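Local coordinates for PPR (PDB 1MZU), which senses light through a photoactive yellow protein domain, the part described here, and probably signals as a histidine kinase that phosphorylates itself from ATP, at residues F28-G40 with A117-K129. Numbering follows the deposited sequence.
Sequences FDALPVGAIQVDG and AGVPDRYWIFVRK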
loop_
_atom_site.group_PDB
_atom_site.type_symbol
_atom_site.label_atom_id
_atom_site.label_comp_id
_atom_site.label_asym_id
_atom_site.label_seq_id
_atom_site.Cartn_x
_atom_site.Cartn_y
_atom_site.Cartn_z
ATOM N N PHE A 28 12.902 -2.799 8.259
ATOM C CA PHE A 28 11.725 -2.649 7.393
ATOM C C PHE A 28 10.421 -2.881 8.174
ATOM O O PHE A 28 9.421 -2.214 7.918
ATOM C CB PHE A 28 11.839 -3.596 6.173
ATOM C CG PHE A 28 10.575 -3.716 5.338
ATOM C CD1 PHE A 28 10.014 -2.593 4.698
ATOM C CD2 PHE A 28 9.953 -4.970 5.175
ATOM C CE1 PHE A 28 8.850 -2.719 3.903
ATOM C CE2 PHE A 28 8.783 -5.112 4.379
ATOM C CZ PHE A 28 8.231 -3.980 3.740
ATOM N N ASP A 29 10.451 -3.811 9.127
ATOM C CA ASP A 29 9.281 -4.106 9.949
ATOM C C ASP A 29 9.200 -3.248 11.210
ATOM O O ASP A 29 8.215 -3.310 11.960
ATOM C CB ASP A 29 9.197 -5.602 10.276
ATOM C CG ASP A 29 8.636 -6.422 9.118
ATOM O OD1 ASP A 29 9.287 -6.499 8.058
ATOM O OD2 ASP A 29 7.530 -6.982 9.255
ATOM N N ALA A 30 10.204 -2.383 11.379
ATOM C CA ALA A 30 10.293 -1.455 12.510
ATOM C C ALA A 30 10.040 0.009 12.101
ATOM O O ALA A 30 10.132 0.906 12.939
ATOM C CB ALA A 30 11.651 -1.584 13.192
ATOM N N LEU A 31 9.709 0.233 10.824
ATOM C CA LEU A 31 9.421 1.569 10.268
ATOM C C LEU A 31 8.256 2.308 10.952
ATOM O O LEU A 31 7.232 1.689 11.264
ATOM C CB LEU A 31 9.154 1.477 8.767
ATOM C CG LEU A 31 10.322 1.226 7.833
ATOM C CD1 LEU A 31 9.803 1.109 6.420
ATOM C CD2 LEU A 31 11.350 2.342 7.936
ATOM N N PRO A 32 8.398 3.640 11.194
ATOM C CA PRO A 32 7.345 4.442 11.846
ATOM C C PRO A 32 6.061 4.577 11.016
ATOM O O PRO A 32 5.020 5.012 11.521
ATOM C CB PRO A 32 8.029 5.795 12.053
ATOM C CG PRO A 32 9.010 5.871 10.939
ATOM C CD PRO A 32 9.576 4.484 10.901
ATOM N N VAL A 33 6.166 4.189 9.741
ATOM C CA VAL A 33 5.070 4.227 8.771
ATOM C C VAL A 33 4.799 2.828 8.201
ATOM O O VAL A 33 5.706 1.983 8.149
ATOM C CB VAL A 33 5.413 5.187 7.571
ATOM C CG1 VAL A 33 5.584 6.622 8.055
ATOM C CG2 VAL A 33 6.686 4.742 6.834
ATOM N N GLY A 34 3.563 2.598 7.754
ATOM C CA GLY A 34 3.216 1.325 7.135
ATOM C C GLY A 34 3.820 1.290 5.735
ATOM O O GLY A 34 3.873 2.325 5.092
ATOM N N ALA A 35 4.304 0.134 5.283
ATOM C CA ALA A 35 4.931 0.019 3.963
ATOM C C ALA A 35 4.542 -1.246 3.196
ATOM O O ALA A 35 4.745 -2.363 3.677
ATOM C CB ALA A 35 6.454 0.110 4.109
ATOM N N ILE A 36 3.970 -1.056 2.005
ATOM C CA ILE A 36 3.515 -2.152 1.136
ATOM C C ILE A 36 4.125 -2.035 -0.263
ATOM O O ILE A 36 4.067 -0.965 -0.870
ATOM C CB ILE A 36 1.954 -2.142 0.946
ATOM C CG1 ILE A 36 1.243 -2.128 2.299
ATOM C CG2 ILE A 36 1.505 -3.368 0.127
ATOM C CD1 ILE A 36 -0.099 -1.433 2.311
ATOM N N GLN A 37 4.684 -3.137 -0.772
ATOM C CA GLN A 37 5.242 -3.180 -2.124
ATOM C C GLN A 37 4.334 -4.011 -2.996
ATOM O O GLN A 37 4.013 -5.145 -2.661
ATOM C CB GLN A 37 6.644 -3.786 -2.163
ATOM C CG GLN A 37 7.358 -3.640 -3.503
ATOM C CD GLN A 37 8.728 -4.298 -3.510
ATOM O OE1 GLN A 37 9.752 -3.619 -3.516
ATOM N NE2 GLN A 37 8.750 -5.622 -3.515
ATOM N N VAL A 38 3.955 -3.441 -4.131
ATOM C CA VAL A 38 3.078 -4.094 -5.087
ATOM C C VAL A 38 3.691 -4.048 -6.475
ATOM O O VAL A 38 4.663 -3.331 -6.703
ATOM C CB VAL A 38 1.673 -3.400 -5.174
ATOM C CG1 VAL A 38 0.838 -3.678 -3.919
ATOM C CG2 VAL A 38 1.831 -1.880 -5.382
ATOM N N ASP A 39 3.143 -4.839 -7.394
ATOM C CA ASP A 39 3.599 -4.774 -8.769
ATOM C C ASP A 39 2.574 -3.965 -9.549
ATOM O O ASP A 39 1.626 -3.441 -8.945
ATOM C CB ASP A 39 3.927 -6.142 -9.396
ATOM C CG ASP A 39 2.781 -7.129 -9.359
ATOM O OD1 ASP A 39 3.085 -8.325 -9.166
ATOM O OD2 ASP A 39 1.597 -6.755 -9.564
ATOM N N GLY A 40 2.751 -3.896 -10.864
ATOM C CA GLY A 40 1.862 -3.141 -11.734
ATOM C C GLY A 40 0.408 -3.569 -11.803
ATOM O O GLY A 40 -0.455 -2.754 -12.133
ATOM N N ALA A 117 9.813 2.106 -7.104
ATOM C CA ALA A 117 10.883 1.385 -6.408
ATOM C C ALA A 117 12.130 1.323 -7.284
ATOM O O ALA A 117 12.087 1.703 -8.461
ATOM C CB ALA A 117 10.431 -0.025 -6.056
ATOM N N GLY A 118 13.219 0.810 -6.704
ATOM C CA GLY A 118 14.491 0.664 -7.402
ATOM C C GLY A 118 14.493 -0.505 -8.360
ATOM O O GLY A 118 15.294 -0.561 -9.297
ATOM N N VAL A 119 13.594 -1.448 -8.094
ATOM C CA VAL A 119 13.409 -2.647 -8.910
ATOM C C VAL A 119 12.272 -2.315 -9.894
ATOM O O VAL A 119 11.293 -1.662 -9.505
ATOM C CB VAL A 119 12.991 -3.865 -8.019
ATOM C CG1 VAL A 119 12.972 -5.166 -8.832
ATOM C CG2 VAL A 119 13.920 -3.999 -6.816
ATOM N N PRO A 120 12.424 -2.674 -11.194
ATOM C CA PRO A 120 11.357 -2.384 -12.164
ATOM C C PRO A 120 10.075 -3.172 -11.867
ATOM O O PRO A 120 10.132 -4.245 -11.246
ATOM C CB PRO A 120 11.986 -2.811 -13.490
ATOM C CG PRO A 120 13.419 -2.492 -13.280
ATOM C CD PRO A 120 13.657 -3.062 -11.909
ATOM N N ASP A 121 8.932 -2.588 -12.248
ATOM C CA ASP A 121 7.586 -3.161 -12.056
ATOM C C ASP A 121 7.154 -3.178 -10.577
ATOM O O ASP A 121 6.068 -3.627 -10.261
ATOM C CB ASP A 121 7.477 -4.577 -12.695
ATOM C CG ASP A 121 6.059 -5.182 -12.622
ATOM O OD1 ASP A 121 5.936 -6.382 -12.284
ATOM O OD2 ASP A 121 5.070 -4.463 -12.894
ATOM N N ARG A 122 7.991 -2.661 -9.679
ATOM C CA ARG A 122 7.665 -2.628 -8.250
ATOM C C ARG A 122 7.339 -1.215 -7.779
ATOM O O ARG A 122 7.942 -0.251 -8.245
ATOM C CB ARG A 122 8.778 -3.265 -7.402
ATOM C CG ARG A 122 9.025 -4.751 -7.691
ATOM C CD ARG A 122 7.744 -5.601 -7.613
ATOM N NE ARG A 122 7.804 -6.785 -8.473
ATOM C CZ ARG A 122 8.404 -7.929 -8.147
ATOM N NH1 ARG A 122 9.010 -8.064 -6.971
ATOM N NH2 ARG A 122 8.388 -8.947 -8.993
ATOM N N TYR A 123 6.326 -1.093 -6.917
ATOM C CA TYR A 123 5.866 0.202 -6.407
ATOM C C TYR A 123 5.609 0.163 -4.906
ATOM O O TYR A 123 5.213 -0.866 -4.360
ATOM C CB TYR A 123 4.570 0.630 -7.123
ATOM C CG TYR A 123 4.661 0.645 -8.631
ATOM C CD1 TYR A 123 4.300 -0.495 -9.391
ATOM C CD2 TYR A 123 5.188 1.763 -9.313
ATOM C CE1 TYR A 123 4.477 -0.527 -10.802
ATOM C CE2 TYR A 123 5.367 1.743 -10.734
ATOM C CZ TYR A 123 5.012 0.594 -11.463
ATOM O OH TYR A 123 5.200 0.550 -12.827
ATOM N N TRP A 124 5.762 1.317 -4.270
ATOM C CA TRP A 124 5.581 1.461 -2.834
ATOM C C TRP A 124 4.393 2.304 -2.429
ATOM O O TRP A 124 4.062 3.298 -3.082
ATOM C CB TRP A 124 6.816 2.088 -2.198
ATOM C CG TRP A 124 7.986 1.190 -2.100
ATOM C CD1 TRP A 124 9.092 1.214 -2.879
ATOM C CD2 TRP A 124 8.163 0.118 -1.174
ATOM N NE1 TRP A 124 9.961 0.213 -2.515
ATOM C CE2 TRP A 124 9.418 -0.477 -1.464
ATOM C CE3 TRP A 124 7.387 -0.402 -0.118
ATOM C CZ2 TRP A 124 9.919 -1.582 -0.736
ATOM C CZ3 TRP A 124 7.878 -1.502 0.609
ATOM C CH2 TRP A 124 9.138 -2.077 0.294
ATOM N N ILE A 125 3.774 1.890 -1.329
ATOM C CA ILE A 125 2.630 2.574 -0.745
ATOM C C ILE A 125 2.989 2.745 0.743
ATOM O O ILE A 125 3.151 1.747 1.463
ATOM C CB ILE A 125 1.302 1.744 -0.881
ATOM C CG1 ILE A 125 1.038 1.365 -2.347
ATOM C CG2 ILE A 125 0.122 2.546 -0.295
ATOM C CD1 ILE A 125 -0.009 0.269 -2.585
ATOM N N PHE A 126 3.163 3.997 1.175
ATOM C CA PHE A 126 3.490 4.317 2.566
ATOM C C PHE A 126 2.265 4.847 3.269
ATOM O O PHE A 126 1.524 5.668 2.722
ATOM C CB PHE A 126 4.647 5.316 2.658
ATOM C CG PHE A 126 5.922 4.813 2.052
ATOM C CD1 PHE A 126 6.564 3.684 2.590
ATOM C CD2 PHE A 126 6.470 5.433 0.915
ATOM C CE1 PHE A 126 7.740 3.165 2.008
ATOM C CE2 PHE A 126 7.651 4.929 0.314
ATOM C CZ PHE A 126 8.291 3.783 0.866
ATOM N N VAL A 127 2.037 4.364 4.485
ATOM C CA VAL A 127 0.841 4.728 5.260
ATOM C C VAL A 127 1.214 5.349 6.617
ATOM O O VAL A 127 1.895 4.718 7.418
ATOM C CB VAL A 127 -0.034 3.437 5.502
ATOM C CG1 VAL A 127 -1.305 3.744 6.251
ATOM C CG2 VAL A 127 -0.380 2.740 4.189
ATOM N N ARG A 128 0.751 6.566 6.889
ATOM C CA ARG A 128 1.057 7.161 8.182
ATOM C C ARG A 128 -0.125 7.645 9.002
ATOM O O ARG A 128 -1.035 8.286 8.471
ATOM C CB ARG A 128 2.184 8.209 8.106
ATOM C CG ARG A 128 1.954 9.426 7.243
ATOM C CD ARG A 128 3.204 10.316 7.185
ATOM N NE ARG A 128 4.168 9.850 6.182
ATOM C CZ ARG A 128 4.063 10.054 4.867
ATOM N NH1 ARG A 128 3.031 10.726 4.366
ATOM N NH2 ARG A 128 4.985 9.567 4.047
ATOM N N LYS A 129 -0.087 7.283 10.294
ATOM C CA LYS A 129 -1.071 7.603 11.355
ATOM C C LYS A 129 -2.289 6.667 11.464
ATOM O O LYS A 129 -2.310 5.843 12.412
ATOM C CB LYS A 129 -1.408 9.128 11.436
ATOM C CG LYS A 129 -2.859 9.589 11.214
ATOM C CD LYS A 129 -3.057 11.081 11.427
ATOM C CE LYS A 129 -4.111 11.350 12.491
ATOM N NZ LYS A 129 -3.655 10.795 13.793
ATOM O OXT LYS A 129 -3.172 6.694 10.584
#
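G34 N gives its hydrogen to V127 O over 2.7 Å, and G34 O takes V127 N in return. The same reciprocal pairing recurs at I36 with I125 and at V38 with Y123, six backbone bonds that zip strands 34-39 and 122-128 together antiparallel. Past the last pair, G40 N reaches D121 OD2 from above the carboxylate plane (3.1 Å), tying the residue that follows D39 to the type II turn from V119 to R122.

W124 shares a face of the sheet with A35, Q37 and F126. Q37 CB lies over its six-membered ring, 3.9 Å from the centroid, a CH-pi contact. With CG anti to the backbone N (chi1 -170°), the Q37 chain runs on, extended, past the indole until OE1 comes 3.5 Å from W124 CZ2. From ahead of strand 34-39, F28 brings CE1 to within 3.6 Å of W124 CZ3, the two rings inclined at 68°. The indole nitrogen, W124 NE1, is hydrogen-bonded to D21 OD1. An alanine in place of W124 would probably leave F28 and Q37 CB without the ring they pack on, and D21 without its indole N-H partner. Alongside, A35 CB meets the edge of the F126 ring, 3.9 Å from CD1.

On the other face V38 CG2 touches I125 CD1 at 4.0 Å, and the side chain of I36 comes close to the bound 4'-hydroxycinnamic acid chromophore.

Strand 122-128 is the middle strand of the five-stranded antiparallel sheet of the PAS fold, and 34-39 lies next to it: strand 44-47 flanks 34-39, where H45 binds D39 OD1, and strand 107-116 flanks 122-128. I36 and V127 both touch E51 of helix 49-55, whereas I20 packs on W124 and F126.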